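Local coordinates for C-domain type II peptide synthetase (Streptomyces globisporus, PDB 4ZXW), which is a stand-alone condensation-domain protein of the type II nonribosomal peptide synthetase kind, with the fold of the CoA-dependent acyltransferase superfamily, at residues D288-T293 with P315-L320. Residues are numbered along the deposited sequence; the frame is centred on the assembly and turned at random.
Sequences DITVPT and PLRTDL
Strand 288-293 pairs antiparallel with strand 315-319 as a ribbon set in the chain between helices 268-284 and 326-342 of the condensation domain, their axes 4.4 Å apart at closest approach and their directions 156° apart. Ile289 with Thr318 and Val291 with Leu316 are the hydrogen-bonded pairs: Ile289 N reaches Thr318 O at 3.0 Å, nearly straight, whereas Leu316 N meets Val291 O at 3.1 Å in a clearly bent bond. At the non-hydrogen-bonded pair Pro292-Pro315 the CA atoms come within 4.0 Å. Backbone bonds also join Thr290 to Ile226 and Pro292 to Phe371.

The face bearing Asp288, Thr290 and Arg317 carries a diagonal salt bridge. With CG anti to its backbone N (chi1 -176°) and the chain extended through NE, Arg317 passes Thr290 OG1, with Arg317 CG 3.3 Å from it, and ends at Asp288. The grip is side-on, Arg317 NE to Asp288 OD1 and Arg317 NH2 to Asp288 OD2, both at 3.0 Å; the two flat groups are turned by 35°. Arg317 NH1 bonds to Arg219 O and Gln221 O, so three guanidinium nitrogens have partners.

Leu316, on the face shared with Ile289, Val291 and Thr318, puts CD1 3.8 Å from Thr293 CG2. Val291 packs on helix 268-284, while Leu316 touches both helices. The arrangement is an antiparallel beta ribbon lying over helices within the condensation-domain fold.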
loop_
_atom_site.group_PDB
_atom_site.type_symbol
_atom_site.label_atom_id
_atom_site.label_comp_id
_atom_site.label_asym_id
_atom_site.label_seq_id
_atom_site.Cartn_x
_atom_site.Cartn_y
_atom_site.Cartn_z
ATOM N N ASP A 288 18.620 -14.872 -11.488
ATOM C CA ASP A 288 19.021 -13.719 -10.703
ATOM C C ASP A 288 17.831 -12.741 -10.700
ATOM O O ASP A 288 17.602 -12.046 -11.670
ATOM C CB ASP A 288 20.284 -13.098 -11.283
ATOM C CG ASP A 288 20.545 -11.715 -10.768
ATOM O OD1 ASP A 288 20.117 -11.405 -9.635
ATOM O OD2 ASP A 288 21.177 -10.931 -11.512
ATOM N N ILE A 289 17.053 -12.760 -9.618
ATOM C CA ILE A 289 15.742 -12.126 -9.560
ATOM C C ILE A 289 15.790 -10.909 -8.642
ATOM O O ILE A 289 15.939 -11.076 -7.420
ATOM C CB ILE A 289 14.660 -13.111 -9.025
ATOM C CG1 ILE A 289 14.577 -14.388 -9.871
ATOM C CG2 ILE A 289 13.265 -12.429 -8.906
ATOM C CD1 ILE A 289 13.962 -14.189 -11.212
ATOM N N THR A 290 15.665 -9.698 -9.193
ATOM C CA THR A 290 15.497 -8.515 -8.351
ATOM C C THR A 290 14.066 -8.018 -8.477
ATOM O O THR A 290 13.589 -7.781 -9.588
ATOM C CB THR A 290 16.472 -7.402 -8.727
ATOM O OG1 THR A 290 17.801 -7.909 -8.617
ATOM C CG2 THR A 290 16.323 -6.202 -7.798
ATOM N N VAL A 291 13.407 -7.896 -7.321
ATOM C CA VAL A 291 12.022 -7.473 -7.212
ATOM C C VAL A 291 11.875 -6.540 -6.022
ATOM O O VAL A 291 12.177 -6.918 -4.900
ATOM C CB VAL A 291 11.048 -8.661 -7.047
ATOM C CG1 VAL A 291 9.639 -8.155 -6.666
ATOM C CG2 VAL A 291 10.978 -9.468 -8.319
ATOM N N PRO A 292 11.376 -5.319 -6.259
ATOM C CA PRO A 292 11.208 -4.396 -5.144
ATOM C C PRO A 292 9.969 -4.726 -4.330
ATOM O O PRO A 292 9.007 -5.331 -4.821
ATOM C CB PRO A 292 11.070 -3.036 -5.831
ATOM C CG PRO A 292 10.454 -3.363 -7.148
ATOM C CD PRO A 292 10.965 -4.729 -7.540
ATOM N N THR A 293 10.042 -4.389 -3.054
ATOM C CA THR A 293 8.883 -4.375 -2.210
ATOM C C THR A 293 8.752 -2.937 -1.712
ATOM O O THR A 293 9.556 -2.080 -2.057
ATOM C CB THR A 293 9.001 -5.401 -1.033
ATOM O OG1 THR A 293 7.750 -5.512 -0.323
ATOM C CG2 THR A 293 10.079 -5.006 -0.080
ATOM N N PRO A 315 14.668 -2.695 -3.076
ATOM C CA PRO A 315 15.000 -3.796 -3.978
ATOM C C PRO A 315 15.489 -5.053 -3.251
ATOM O O PRO A 315 16.365 -4.975 -2.394
ATOM C CB PRO A 315 16.131 -3.226 -4.856
ATOM C CG PRO A 315 16.503 -1.917 -4.285
ATOM C CD PRO A 315 15.762 -1.711 -3.003
ATOM N N LEU A 316 14.924 -6.195 -3.620
ATOM C CA LEU A 316 15.269 -7.463 -3.002
ATOM C C LEU A 316 15.828 -8.364 -4.099
ATOM O O LEU A 316 15.082 -8.837 -4.967
ATOM C CB LEU A 316 14.049 -8.110 -2.336
ATOM C CG LEU A 316 13.358 -7.343 -1.207
ATOM C CD1 LEU A 316 12.144 -8.139 -0.657
ATOM C CD2 LEU A 316 14.337 -7.016 -0.067
ATOM N N ARG A 317 17.140 -8.561 -4.075
ATOM C CA ARG A 317 17.826 -9.377 -5.067
ATOM C C ARG A 317 18.150 -10.725 -4.502
ATOM O O ARG A 317 18.822 -10.803 -3.486
ATOM C CB ARG A 317 19.116 -8.710 -5.518
ATOM C CG ARG A 317 19.829 -9.458 -6.601
ATOM C CD ARG A 317 21.091 -8.697 -6.978
ATOM N NE ARG A 317 21.609 -9.152 -8.243
ATOM C CZ ARG A 317 22.768 -8.764 -8.756
ATOM N NH1 ARG A 317 23.542 -7.895 -8.106
ATOM N NH2 ARG A 317 23.145 -9.235 -9.934
ATOM N N THR A 318 17.669 -11.776 -5.157
ATOM C CA THR A 318 17.923 -13.146 -4.722
ATOM C C THR A 318 18.441 -13.969 -5.877
ATOM O O THR A 318 17.898 -13.905 -6.996
ATOM C CB THR A 318 16.664 -13.832 -4.197
ATOM O OG1 THR A 318 16.042 -13.005 -3.217
ATOM C CG2 THR A 318 16.989 -15.165 -3.578
ATOM N N ASP A 319 19.468 -14.763 -5.596
ATOM C CA ASP A 319 19.984 -15.693 -6.570
ATOM C C ASP A 319 19.363 -17.056 -6.340
ATOM O O ASP A 319 19.628 -17.694 -5.327
ATOM C CB ASP A 319 21.504 -15.775 -6.487
ATOM C CG ASP A 319 22.095 -16.664 -7.553
ATOM O OD1 ASP A 319 21.345 -17.071 -8.481
ATOM O OD2 ASP A 319 23.313 -16.946 -7.462
ATOM N N LEU A 320 18.561 -17.498 -7.305
ATOM C CA LEU A 320 17.837 -18.760 -7.211
ATOM C C LEU A 320 18.628 -19.919 -7.811
ATOM O O LEU A 320 18.179 -21.080 -7.789
ATOM C CB LEU A 320 16.481 -18.644 -7.907
ATOM C CG LEU A 320 15.326 -18.141 -7.033
ATOM C CD1 LEU A 320 15.571 -16.741 -6.534
ATOM C CD2 LEU A 320 14.034 -18.190 -7.817
#